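Local coordinates for protein cycloalternan-forming enzyme (Listeria monocytogenes serovar 1/2a, PDB 5F7U) that is a multidomain bacterial protein of glycosyl hydrolase family 31, with a TIM-barrel domain and a family 6 carbohydrate binding module, at residues G596-S600 and V625-A629; L763-E767 and H777-E781; D1001-T1005 and Q1014-P1018. The protein carries 1 engineered substitution. One frame throughout, in Å; residues are numbered along the deposited sequence.

Contact 1: residues G596-S600 and V625-A629. With GLC (alpha-D-glucopyranose), chain F.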
ATOM      1  N   GLY A 596       8.024   2.067  -9.427  1.00 13.99           N
ATOM      2  CA  GLY A 596       7.424   0.764  -9.768  1.00 13.40           C
ATOM      3  C   GLY A 596       6.609   0.080  -8.681  1.00 12.89           C
ATOM      4  O   GLY A 596       6.105   0.733  -7.752  1.00 12.93           O
ATOM      5  N   ILE A 597       6.454  -1.232  -8.827  1.00 12.41           N
ATOM      6  CA  ILE A 597       5.571  -2.035  -7.964  1.00 12.08           C
ATOM      7  C   ILE A 597       6.335  -2.471  -6.717  1.00 11.72           C
ATOM      8  O   ILE A 597       7.544  -2.750  -6.805  1.00 11.96           O
ATOM      9  CB  ILE A 597       5.060  -3.296  -8.724  1.00 12.12           C
ATOM     10  CG1 ILE A 597       4.122  -2.858  -9.847  1.00 12.39           C
ATOM     11  CG2 ILE A 597       4.342  -4.279  -7.787  1.00 12.08           C
ATOM     12  CD1 ILE A 597       3.880  -3.912 -10.902  1.00 12.49           C
ATOM     13  N   TYR A 598       5.644  -2.528  -5.575  1.00 11.59           N
ATOM     14  CA  TYR A 598       6.231  -3.144  -4.352  1.00 11.53           C
ATOM     15  C   TYR A 598       5.377  -4.308  -3.938  1.00 11.98           C
ATOM     16  O   TYR A 598       4.150  -4.149  -3.856  1.00 12.19           O
ATOM     17  CB  TYR A 598       6.390  -2.105  -3.205  1.00 11.25           C
ATOM     18  CG  TYR A 598       7.453  -1.121  -3.599  1.00 11.25           C
ATOM     19  CD1 TYR A 598       7.144  -0.068  -4.474  1.00 11.54           C
ATOM     20  CD2 TYR A 598       8.794  -1.310  -3.225  1.00 11.49           C
ATOM     21  CE1 TYR A 598       8.136   0.797  -4.938  1.00 11.73           C
ATOM     22  CE2 TYR A 598       9.786  -0.445  -3.688  1.00 11.68           C
ATOM     23  CZ  TYR A 598       9.454   0.598  -4.538  1.00 11.86           C
ATOM     24  OH  TYR A 598      10.435   1.470  -4.983  1.00 11.94           O
ATOM     25  N   TRP A 599       6.001  -5.477  -3.716  1.00 11.94           N
ATOM     26  CA  TRP A 599       5.242  -6.623  -3.157  1.00 12.07           C
ATOM     27  C   TRP A 599       5.615  -6.882  -1.711  1.00 12.10           C
ATOM     28  O   TRP A 599       6.695  -6.498  -1.278  1.00 11.93           O
ATOM     29  CB  TRP A 599       5.349  -7.886  -4.032  1.00 12.40           C
ATOM     30  CG  TRP A 599       6.436  -8.854  -3.659  1.00 12.68           C
ATOM     31  CD1 TRP A 599       6.283  -9.999  -2.945  1.00 12.58           C
ATOM     32  CD2 TRP A 599       7.837  -8.771  -3.998  1.00 12.88           C
ATOM     33  NE1 TRP A 599       7.494 -10.651  -2.826  1.00 13.18           N
ATOM     34  CE2 TRP A 599       8.464  -9.921  -3.450  1.00 13.21           C
ATOM     35  CE3 TRP A 599       8.613  -7.858  -4.727  1.00 12.93           C
ATOM     36  CZ2 TRP A 599       9.845 -10.175  -3.582  1.00 13.30           C
ATOM     37  CZ3 TRP A 599       9.985  -8.113  -4.888  1.00 13.06           C
ATOM     38  CH2 TRP A 599      10.592  -9.263  -4.287  1.00 13.36           C
ATOM     39  N   SER A 600       4.696  -7.505  -0.966  1.00 12.12           N
ATOM     40  CA  SER A 600       4.809  -7.640   0.492  1.00 12.40           C
ATOM     41  C   SER A 600       5.807  -8.699   0.982  1.00 12.64           C
ATOM     42  O   SER A 600       5.909  -8.958   2.182  1.00 13.03           O
ATOM     43  CB  SER A 600       3.413  -7.861   1.080  1.00 12.52           C
ATOM     44  OG  SER A 600       2.942  -9.154   0.720  1.00 12.95           O
ATOM     45  N   VAL A 625       2.623   4.423  -1.126  1.00 11.90           N
ATOM     46  CA  VAL A 625       3.025   3.287  -1.976  1.00 12.20           C
ATOM     47  C   VAL A 625       1.720   2.603  -2.404  1.00 12.21           C
ATOM     48  O   VAL A 625       1.152   1.788  -1.675  1.00 12.43           O
ATOM     49  CB  VAL A 625       4.001   2.325  -1.254  1.00 12.27           C
ATOM     50  CG1 VAL A 625       4.346   1.121  -2.140  1.00 12.51           C
ATOM     51  CG2 VAL A 625       5.276   3.070  -0.883  1.00 12.58           C
ATOM     52  N   SER A 626       1.245   2.984  -3.585  1.00 12.08           N
ATOM     53  CA  SER A 626      -0.081   2.607  -4.070  1.00 11.87           C
ATOM     54  C   SER A 626      -0.026   1.362  -4.946  1.00 11.92           C
ATOM     55  O   SER A 626      -0.940   0.546  -4.906  1.00 11.68           O
ATOM     56  CB  SER A 626      -0.631   3.787  -4.876  1.00 12.14           C
ATOM     57  OG  SER A 626      -1.883   3.513  -5.497  1.00 12.38           O
ATOM     58  N   TYR A 627       1.041   1.226  -5.741  1.00 11.92           N
ATOM     59  CA  TYR A 627       1.136   0.088  -6.675  1.00 11.66           C
ATOM     60  C   TYR A 627       1.725  -1.092  -5.933  1.00 11.56           C
ATOM     61  O   TYR A 627       2.916  -1.417  -6.072  1.00 11.64           O
ATOM     62  CB  TYR A 627       1.972   0.435  -7.901  1.00 11.86           C
ATOM     63  CG  TYR A 627       1.424   1.568  -8.765  1.00 12.03           C
ATOM     64  CD1 TYR A 627       0.102   2.067  -8.613  1.00 12.12           C
ATOM     65  CD2 TYR A 627       2.245   2.149  -9.733  1.00 12.25           C
ATOM     66  CE1 TYR A 627      -0.354   3.114  -9.421  1.00 12.48           C
ATOM     67  CE2 TYR A 627       1.792   3.172 -10.554  1.00 12.59           C
ATOM     68  CZ  TYR A 627       0.502   3.656 -10.397  1.00 12.78           C
ATOM     69  OH  TYR A 627       0.088   4.701 -11.216  1.00 13.27           O
ATOM     70  N   TRP A 628       0.869  -1.708  -5.121  1.00 11.34           N
ATOM     71  CA  TRP A 628       1.283  -2.715  -4.152  1.00 11.04           C
ATOM     72  C   TRP A 628       0.748  -4.094  -4.556  1.00 11.26           C
ATOM     73  O   TRP A 628      -0.414  -4.223  -4.958  1.00 11.13           O
ATOM     74  CB  TRP A 628       0.800  -2.296  -2.760  1.00 10.92           C
ATOM     75  CG  TRP A 628       1.027  -3.330  -1.668  1.00 10.67           C
ATOM     76  CD1 TRP A 628       2.091  -3.402  -0.806  1.00 10.36           C
ATOM     77  CD2 TRP A 628       0.158  -4.409  -1.325  1.00 10.53           C
ATOM     78  NE1 TRP A 628       1.951  -4.466   0.033  1.00 10.24           N
ATOM     79  CE2 TRP A 628       0.773  -5.110  -0.264  1.00 10.57           C
ATOM     80  CE3 TRP A 628      -1.094  -4.852  -1.812  1.00 10.84           C
ATOM     81  CZ2 TRP A 628       0.178  -6.215   0.348  1.00 10.53           C
ATOM     82  CZ3 TRP A 628      -1.674  -5.992  -1.237  1.00 10.72           C
ATOM     83  CH2 TRP A 628      -1.046  -6.641  -0.149  1.00 10.88           C
ATOM     84  N   ALA A 629       1.610  -5.105  -4.402  1.00 11.56           N
ATOM     85  CA  ALA A 629       1.277  -6.499  -4.700  1.00 11.77           C
ATOM     86  C   ALA A 629       1.539  -7.369  -3.489  1.00 12.02           C
ATOM     87  O   ALA A 629       2.237  -6.971  -2.564  1.00 11.70           O
ATOM     88  CB  ALA A 629       2.136  -7.017  -5.846  1.00 11.99           C
TER
HETATM   89  C1  GLC F   2      13.596 -13.681  -2.253  1.00 24.23           C
HETATM   90  C2  GLC F   2      12.227 -13.149  -2.729  1.00 22.22           C
HETATM   91  C3  GLC F   2      11.328 -14.247  -3.332  1.00 21.59           C
HETATM   92  C4  GLC F   2      12.088 -15.021  -4.422  1.00 21.87           C
HETATM   93  C5  GLC F   2      13.508 -15.385  -3.968  1.00 23.14           C
HETATM   94  C6  GLC F   2      14.356 -16.009  -5.065  1.00 23.44           C
HETATM   95  O2  GLC F   2      11.604 -12.378  -1.697  1.00 22.18           O
HETATM   96  O3  GLC F   2      10.133 -13.690  -3.909  1.00 19.32           O
HETATM   97  O4  GLC F   2      11.371 -16.222  -4.763  1.00 19.95           O
HETATM   98  O5  GLC F   2      14.238 -14.280  -3.396  1.00 23.37           O
HETATM   99  O6  GLC F   2      15.568 -16.456  -4.426  1.00 24.60           O
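Ser600 sets its CB against the indole of Trp628, 3.7 Å from Trp628 CZ2, where the sixth and seventh strands of the family 31 TIM barrel run side by side. The two segments are parallel neighbours in the barrel wall, and the chain between them carries helix 607-622, the helix of a beta-alpha-beta crossover. Tyr598 N donates to Tyr627 O, Ala629 N to Tyr598 O at 2.8 Å, and Ser600 N to Ala629 O. The last is the most bent of the three, 132° at the hydrogen. Each acceptor also receives a CA-H contact from the facing strand, as where Trp628 CA lies 3.2 Å from Tyr598 O. Tyr627 is the centre of an inverse gamma turn that leads into the seventh strand.

On the face of Tyr598 and Trp628, Val625 CG1, anti to its own backbone N (chi1 177°), meets Tyr598 CD1 at 3.8 Å; the two side chains cross at about a right angle. Helix 607-622 touches this side through Ala620, against both Val625 and Trp628. The polar ends are held by outside partners: Tyr598 OH by Ala592 O, Trp628 NE1 by Glu255.

The other face is apolar near the backbone: Ala629 CB sits 3.8 Å from Trp599 CB and 4.0 Å from Ile597 CG2. Beyond CB the Trp599 side chain leads away from Ala629 into a glycan pocket, where the edge of its indole meets alpha-D-glucopyranose, CZ2 lying 3.4 Å from the sugar O2.

Contact 2: residues L763-E767 and H777-E781. With GLC (alpha-D-glucopyranose), chain B.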
ATOM      1  N   LEU A 763     -20.499  -0.294   6.639  1.00 14.54           N
ATOM      2  CA  LEU A 763     -20.857   0.634   5.579  1.00 14.82           C
ATOM      3  C   LEU A 763     -20.924   2.048   6.119  1.00 15.71           C
ATOM      4  O   LEU A 763     -21.775   2.334   6.961  1.00 15.34           O
ATOM      5  CB  LEU A 763     -22.201   0.253   4.941  1.00 14.86           C
ATOM      6  CG  LEU A 763     -22.267  -1.142   4.316  1.00 15.03           C
ATOM      7  CD1 LEU A 763     -23.697  -1.383   3.844  1.00 15.22           C
ATOM      8  CD2 LEU A 763     -21.263  -1.322   3.177  1.00 14.58           C
ATOM      9  N   PRO A 764     -20.039   2.935   5.632  1.00 16.28           N
ATOM     10  CA  PRO A 764     -20.145   4.347   6.009  1.00 17.33           C
ATOM     11  C   PRO A 764     -21.440   4.970   5.509  1.00 18.64           C
ATOM     12  O   PRO A 764     -22.141   4.388   4.680  1.00 17.56           O
ATOM     13  CB  PRO A 764     -18.963   5.000   5.290  1.00 17.03           C
ATOM     14  CG  PRO A 764     -18.011   3.882   5.041  1.00 16.79           C
ATOM     15  CD  PRO A 764     -18.907   2.711   4.715  1.00 16.20           C
ATOM     16  N   GLU A 765     -21.760   6.155   6.032  1.00 21.00           N
ATOM     17  CA  GLU A 765     -23.031   6.800   5.710  1.00 23.17           C
ATOM     18  C   GLU A 765     -23.136   6.997   4.189  1.00 22.42           C
ATOM     19  O   GLU A 765     -22.140   7.217   3.529  1.00 22.52           O
ATOM     20  CB  GLU A 765     -23.201   8.101   6.505  1.00 26.95           C
ATOM     21  CG  GLU A 765     -24.452   8.036   7.377  1.00 31.82           C
ATOM     22  CD  GLU A 765     -24.397   8.878   8.638  1.00 36.78           C
ATOM     23  OE1 GLU A 765     -24.572  10.116   8.538  1.00 38.90           O
ATOM     24  OE2 GLU A 765     -24.224   8.292   9.741  1.00 39.90           O
ATOM     25  N   GLY A 766     -24.342   6.856   3.646  1.00 22.34           N
ATOM     26  CA  GLY A 766     -24.591   6.940   2.194  1.00 21.88           C
ATOM     27  C   GLY A 766     -25.114   5.603   1.710  1.00 22.20           C
ATOM     28  O   GLY A 766     -25.206   4.685   2.486  1.00 25.82           O
ATOM     29  N   GLU A 767     -25.394   5.448   0.427  1.00 20.85           N
ATOM     30  CA  GLU A 767     -26.004   4.213  -0.063  1.00 19.31           C
ATOM     31  C   GLU A 767     -24.971   3.377  -0.808  1.00 18.12           C
ATOM     32  O   GLU A 767     -24.209   3.924  -1.587  1.00 18.06           O
ATOM     33  CB  GLU A 767     -27.167   4.566  -0.997  1.00 20.23           C
ATOM     34  CG  GLU A 767     -27.965   3.361  -1.459  1.00 20.67           C
ATOM     35  CD  GLU A 767     -29.188   3.757  -2.248  1.00 22.01           C
ATOM     36  OE1 GLU A 767     -30.148   4.270  -1.642  1.00 22.46           O
ATOM     37  OE2 GLU A 767     -29.212   3.533  -3.470  1.00 22.24           O
ATOM     38  N   HIS A 777     -27.902  -1.365  -0.006  1.00 16.10           N
ATOM     39  CA  HIS A 777     -27.559  -1.336   1.413  1.00 16.39           C
ATOM     40  C   HIS A 777     -27.322   0.098   1.893  1.00 16.54           C
ATOM     41  O   HIS A 777     -26.254   0.663   1.645  1.00 16.48           O
ATOM     42  CB  HIS A 777     -26.326  -2.196   1.685  1.00 16.12           C
ATOM     43  CG  HIS A 777     -26.477  -3.613   1.239  1.00 16.76           C
ATOM     44  ND1 HIS A 777     -27.061  -4.578   2.031  1.00 17.47           N
ATOM     45  CD2 HIS A 777     -26.159  -4.219   0.069  1.00 16.60           C
ATOM     46  CE1 HIS A 777     -27.084  -5.725   1.369  1.00 17.85           C
ATOM     47  NE2 HIS A 777     -26.536  -5.532   0.178  1.00 17.33           N
ATOM     48  N   PRO A 778     -28.315   0.690   2.591  1.00 17.04           N
ATOM     49  CA  PRO A 778     -28.107   1.963   3.294  1.00 17.25           C
ATOM     50  C   PRO A 778     -26.908   1.918   4.242  1.00 17.22           C
ATOM     51  O   PRO A 778     -26.735   0.945   4.977  1.00 17.19           O
ATOM     52  CB  PRO A 778     -29.406   2.147   4.088  1.00 17.93           C
ATOM     53  CG  PRO A 778     -30.428   1.428   3.276  1.00 18.10           C
ATOM     54  CD  PRO A 778     -29.720   0.252   2.639  1.00 17.59           C
ATOM     55  N   GLY A 779     -26.096   2.971   4.215  1.00 17.16           N
ATOM     56  CA  GLY A 779     -24.912   3.055   5.068  1.00 17.55           C
ATOM     57  C   GLY A 779     -25.189   3.407   6.506  1.00 18.01           C
ATOM     58  O   GLY A 779     -26.348   3.632   6.904  1.00 18.72           O
ATOM     59  N   GLY A 780     -24.122   3.442   7.298  1.00 18.10           N
ATOM     60  CA  GLY A 780     -24.216   3.842   8.715  1.00 18.60           C
ATOM     61  C   GLY A 780     -24.372   2.719   9.738  1.00 18.86           C
ATOM     62  O   GLY A 780     -24.831   2.979  10.861  1.00 19.74           O
ATOM     63  N   GLU A 781     -24.024   1.488   9.352  0.50 18.17           N
ATOM     64  CA  GLU A 781     -24.099   0.313  10.229  0.50 17.98           C
ATOM     65  C   GLU A 781     -23.209  -0.788   9.678  0.50 17.04           C
ATOM     66  O   GLU A 781     -22.751  -0.698   8.539  0.50 16.37           O
ATOM     67  CB  GLU A 781     -25.540  -0.209  10.351  0.50 19.28           C
ATOM     68  CG  GLU A 781     -26.151  -0.723   9.053  0.50 20.20           C
ATOM     69  CD  GLU A 781     -27.589  -1.190   9.251  0.50 21.65           C
ATOM     70  OE1 GLU A 781     -27.916  -1.585  10.382  0.50 22.48           O
ATOM     71  OE2 GLU A 781     -28.401  -1.149   8.293  0.50 22.24           O
TER
HETATM   72  C1  GLC B   3     -26.010 -11.886  -1.396  1.00 18.17           C
HETATM   73  C2  GLC B   3     -25.457 -12.009   0.026  1.00 17.94           C
HETATM   74  C3  GLC B   3     -26.398 -11.285   0.999  1.00 17.96           C
HETATM   75  C4  GLC B   3     -26.654  -9.841   0.539  1.00 17.98           C
HETATM   76  C5  GLC B   3     -27.226  -9.853  -0.887  1.00 18.08           C
HETATM   77  C6  GLC B   3     -27.509  -8.481  -1.493  1.00 17.34           C
HETATM   78  O2  GLC B   3     -25.357 -13.396   0.374  1.00 18.01           O
HETATM   79  O3  GLC B   3     -25.880 -11.340   2.334  1.00 18.38           O
HETATM   80  O4  GLC B   3     -27.556  -9.171   1.422  1.00 18.43           O
HETATM   81  O5  GLC B   3     -26.267 -10.510  -1.731  1.00 17.82           O
HETATM   82  O6  GLC B   3     -26.309  -7.698  -1.473  1.00 17.89           O
HETATM   83  O   HOH W   1     -26.713   6.385   5.521  1.00 36.08           O
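With CG anti to the carbonyl carbon in both Leu763 (chi1 -59°) and His777 (chi1 -57°), the leucine reaches across with CD1 to His777 CB at 3.5 Å, while the imidazole is carried away from the leucine toward a bound alpha-D-glucopyranose. The two side chains cross obliquely, and the methyl meets the base of the histidine side chain. His777 NE2 donates to O6 of the sugar at 2.7 Å and 167°, a nearly straight bond made at the edge of the ring; the sugar O4 also lies at that edge, in the ring plane. Asp770 and Asn773 hold the same sugar, and Phe795 sets its ring at about a right angle to the imidazole.

The two segments pair as two short antiparallel ladders in the C-terminal beta domain of the family 31 enzyme, with the register slipping by one residue between them. At the first, Leu763 N donates to Glu781 O, while Leu763 O takes Gly780 N at 2.6 Å and, weakly, Glu781 N: Gly780 and Glu781 together face Leu763 as a G1 beta bulge. Between the ladders Gly779 fits closely against the opposite loop, its CA 3.1 Å from Pro764 O in a CA-H contact and its N donating to Gly766 O at 2.6 Å. A water bridges these backbones, accepting from Gly766 N and donating weakly to Gly779 O. At the second ladder Glu767 and Pro778 form a non-hydrogen-bonded pair, where Glu767 OE2 is bonded by His938 and Pro778 rests on Asp979 and Asp981.

Contact 3: residues D1001-T1005 and Q1014-P1018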
ATOM      1  N   ASP A1001     -58.165 -11.148  -2.702  1.00 37.49           N
ATOM      2  CA  ASP A1001     -57.654  -9.917  -2.060  1.00 35.61           C
ATOM      3  C   ASP A1001     -56.846 -10.245  -0.816  1.00 34.35           C
ATOM      4  O   ASP A1001     -57.224 -11.110  -0.021  1.00 35.27           O
ATOM      5  CB  ASP A1001     -58.802  -8.982  -1.642  1.00 37.23           C
ATOM      6  CG  ASP A1001     -59.520  -8.349  -2.816  1.00 38.47           C
ATOM      7  OD1 ASP A1001     -59.108  -8.543  -3.978  1.00 38.49           O
ATOM      8  OD2 ASP A1001     -60.526  -7.647  -2.570  1.00 40.36           O
ATOM      9  N   ALA A1002     -55.733  -9.547  -0.650  1.00 31.97           N
ATOM     10  CA  ALA A1002     -54.886  -9.755   0.507  1.00 31.04           C
ATOM     11  C   ALA A1002     -54.691  -8.453   1.262  1.00 29.92           C
ATOM     12  O   ALA A1002     -54.921  -7.363   0.708  1.00 29.36           O
ATOM     13  CB  ALA A1002     -53.543 -10.312   0.072  1.00 29.90           C
ATOM     14  N   THR A1003     -54.297  -8.571   2.527  1.00 29.76           N
ATOM     15  CA  THR A1003     -53.790  -7.420   3.295  1.00 28.83           C
ATOM     16  C   THR A1003     -52.498  -7.782   4.012  1.00 27.84           C
ATOM     17  O   THR A1003     -52.297  -8.935   4.424  1.00 28.12           O
ATOM     18  CB  THR A1003     -54.787  -6.863   4.350  1.00 30.34           C
ATOM     19  OG1 THR A1003     -54.997  -7.838   5.372  1.00 32.39           O
ATOM     20  CG2 THR A1003     -56.139  -6.478   3.738  1.00 31.63           C
ATOM     21  N   ARG A1004     -51.621  -6.787   4.137  1.00 26.11           N
ATOM     22  CA  ARG A1004     -50.405  -6.892   4.955  1.00 25.14           C
ATOM     23  C   ARG A1004     -50.248  -5.644   5.812  1.00 24.71           C
ATOM     24  O   ARG A1004     -50.809  -4.588   5.514  1.00 24.29           O
ATOM     25  CB  ARG A1004     -49.154  -7.101   4.094  1.00 24.04           C
ATOM     26  CG  ARG A1004     -49.093  -8.421   3.333  1.00 24.49           C
ATOM     27  CD  ARG A1004     -48.923  -9.626   4.252  1.00 25.43           C
ATOM     28  NE  ARG A1004     -48.799 -10.866   3.483  1.00 26.10           N
ATOM     29  CZ  ARG A1004     -49.816 -11.538   2.941  1.00 27.13           C
ATOM     30  NH1 ARG A1004     -49.573 -12.662   2.273  1.00 27.63           N
ATOM     31  NH2 ARG A1004     -51.076 -11.110   3.063  1.00 27.88           N
ATOM     32  N   THR A1005     -49.487  -5.780   6.891  1.00 24.74           N
ATOM     33  CA  THR A1005     -49.255  -4.679   7.806  1.00 24.32           C
ATOM     34  C   THR A1005     -47.831  -4.210   7.558  1.00 23.03           C
ATOM     35  O   THR A1005     -46.920  -5.032   7.378  1.00 22.97           O
ATOM     36  CB  THR A1005     -49.476  -5.140   9.260  1.00 25.76           C
ATOM     37  OG1 THR A1005     -50.842  -5.536   9.420  1.00 27.74           O
ATOM     38  CG2 THR A1005     -49.186  -4.032  10.244  1.00 25.63           C
ATOM     39  N   GLN A1014     -51.974  -0.522   7.552  1.00 25.83           N
ATOM     40  CA  GLN A1014     -52.368  -1.723   6.836  1.00 27.33           C
ATOM     41  C   GLN A1014     -52.591  -1.399   5.361  1.00 26.95           C
ATOM     42  O   GLN A1014     -53.167  -0.361   5.031  1.00 27.33           O
ATOM     43  CB  GLN A1014     -53.618  -2.352   7.457  1.00 29.51           C
ATOM     44  CG  GLN A1014     -53.845  -3.798   7.013  1.00 31.50           C
ATOM     45  CD  GLN A1014     -55.068  -4.459   7.629  1.00 34.29           C
ATOM     46  OE1 GLN A1014     -56.179  -3.921   7.590  1.00 36.27           O
ATOM     47  NE2 GLN A1014     -54.873  -5.655   8.179  1.00 35.14           N
ATOM     48  N   ILE A1015     -52.133  -2.291   4.488  1.00 26.02           N
ATOM     49  CA  ILE A1015     -52.235  -2.074   3.046  1.00 26.05           C
ATOM     50  C   ILE A1015     -53.100  -3.158   2.416  1.00 26.96           C
ATOM     51  O   ILE A1015     -53.100  -4.304   2.869  1.00 27.24           O
ATOM     52  CB  ILE A1015     -50.861  -1.994   2.342  1.00 25.09           C
ATOM     53  CG1 ILE A1015     -50.125  -3.344   2.376  1.00 25.26           C
ATOM     54  CG2 ILE A1015     -50.023  -0.881   2.975  1.00 24.41           C
ATOM     55  CD1 ILE A1015     -48.821  -3.385   1.579  1.00 24.72           C
ATOM     56  N   THR A1016     -53.825  -2.764   1.379  1.00 27.59           N
ATOM     57  CA  THR A1016     -54.729  -3.652   0.648  1.00 28.83           C
ATOM     58  C   THR A1016     -54.095  -4.007  -0.673  1.00 28.01           C
ATOM     59  O   THR A1016     -53.648  -3.128  -1.427  1.00 27.69           O
ATOM     60  CB  THR A1016     -56.090  -2.980   0.414  1.00 30.75           C
ATOM     61  OG1 THR A1016     -56.728  -2.799   1.677  1.00 32.39           O
ATOM     62  CG2 THR A1016     -56.993  -3.848  -0.464  1.00 32.23           C
ATOM     63  N   LEU A1017     -54.046  -5.303  -0.941  1.00 28.01           N
ATOM     64  CA  LEU A1017     -53.429  -5.821  -2.133  1.00 27.42           C
ATOM     65  C   LEU A1017     -54.489  -6.614  -2.892  1.00 28.82           C
ATOM     66  O   LEU A1017     -54.693  -7.793  -2.597  1.00 29.68           O
ATOM     67  CB  LEU A1017     -52.244  -6.698  -1.749  1.00 26.62           C
ATOM     68  CG  LEU A1017     -51.171  -6.008  -0.902  1.00 25.49           C
ATOM     69  CD1 LEU A1017     -50.256  -7.026  -0.236  1.00 25.55           C
ATOM     70  CD2 LEU A1017     -50.388  -5.028  -1.771  1.00 24.33           C
ATOM     71  N   PRO A1018     -55.195  -5.963  -3.848  1.00 29.43           N
ATOM     72  CA  PRO A1018     -56.275  -6.648  -4.584  1.00 31.00           C
ATOM     73  C   PRO A1018     -55.836  -7.907  -5.329  1.00 31.16           C
ATOM     74  O   PRO A1018     -54.681  -8.017  -5.749  1.00 30.13           O
ATOM     75  CB  PRO A1018     -56.753  -5.592  -5.591  1.00 31.53           C
ATOM     76  CG  PRO A1018     -56.341  -4.283  -5.003  1.00 30.40           C
ATOM     77  CD  PRO A1018     -55.069  -4.549  -4.247  1.00 28.83           C
TER
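Ala1002 and Leu1017 face each other as a hydrogen-bonded pair, as do Arg1004 and Ile1015, in an antiparallel beta hairpin of the family 6 carbohydrate binding module. The short strand segments run at 155° to each other, and strand 1011-1017 lies at the margin of its five-stranded sheet. Four backbone bonds join them. Ala1002 and Leu1017 exchange two, each 2.8 Å between N and O; of the other two, Ile1015 N to Arg1004 O is nearly straight, whereas Arg1004 N to Ile1015 O is longer at 3.2 Å. Residues of the non-hydrogen-bonded pairs add CA-H contacts to neighbouring carbonyls: Thr1003 CA leans on Ile1015 O, and Gln1014 CA on Arg1004 O.

Side chains pack on the face of Ala1002, Arg1004, Ile1015 and Leu1017. Ala1002 CB lies 4.3 Å from Leu1017 CB. Leu1017 CD1 touches Arg1004 CG at 4.0 Å, the two side chains meeting at about a right angle. Ile1015 CG1, placed between its backbone N and carbonyl carbon (chi1 67°), lies against the carbonyl oxygen of Arg1004, 3.4 Å from Arg1004 O. Ile1054 of strand 1054-1062 covers Ala1002, Arg1004 and Leu1017, and Val1031 of strand 1027-1035 meets Ile1015.

Polar groups gather on the opposite face. The extended Gln1014 chain passes over the Thr1003 side chain, Gln1014 NE2 3.6 Å from Thr1003 OG1; Asp1050 OD1 accepts from both groups and so ties the strands together from outside, while its OD2 is bonded to Thr1005 OG1.

The Arg1004 chain bends at chi2 (-68°) and turns its guanidinium away from strand 1011-1017. NH1 is bonded to Ala1052 O, and NH2 donates to Thr1003 O at 2.8 Å; that oxygen lies in the guanidinium plane.

In the fold
From the N terminus the three contacts follow in series, and none nests in or crosses another. Contact 1 closes the 24-residue connection through helix 607-622 and joins two neighbouring strands of the TIM barrel, close to the centre of the chain. Contact 2 spans nine residues in the family 31 C-terminal domain, bringing the end of strand 758-763 against the start of strand 781-786, and the start of strand 767-770 against strand 776-778. Contact 3 spans eight, within a hairpin of the carbohydrate binding module. Centre to centre, contact 2 lies about 30 Å from contact 1 and about 31 Å from contact 3, while contacts 1 and 3 are about 58 Å apart. None of the three touches another.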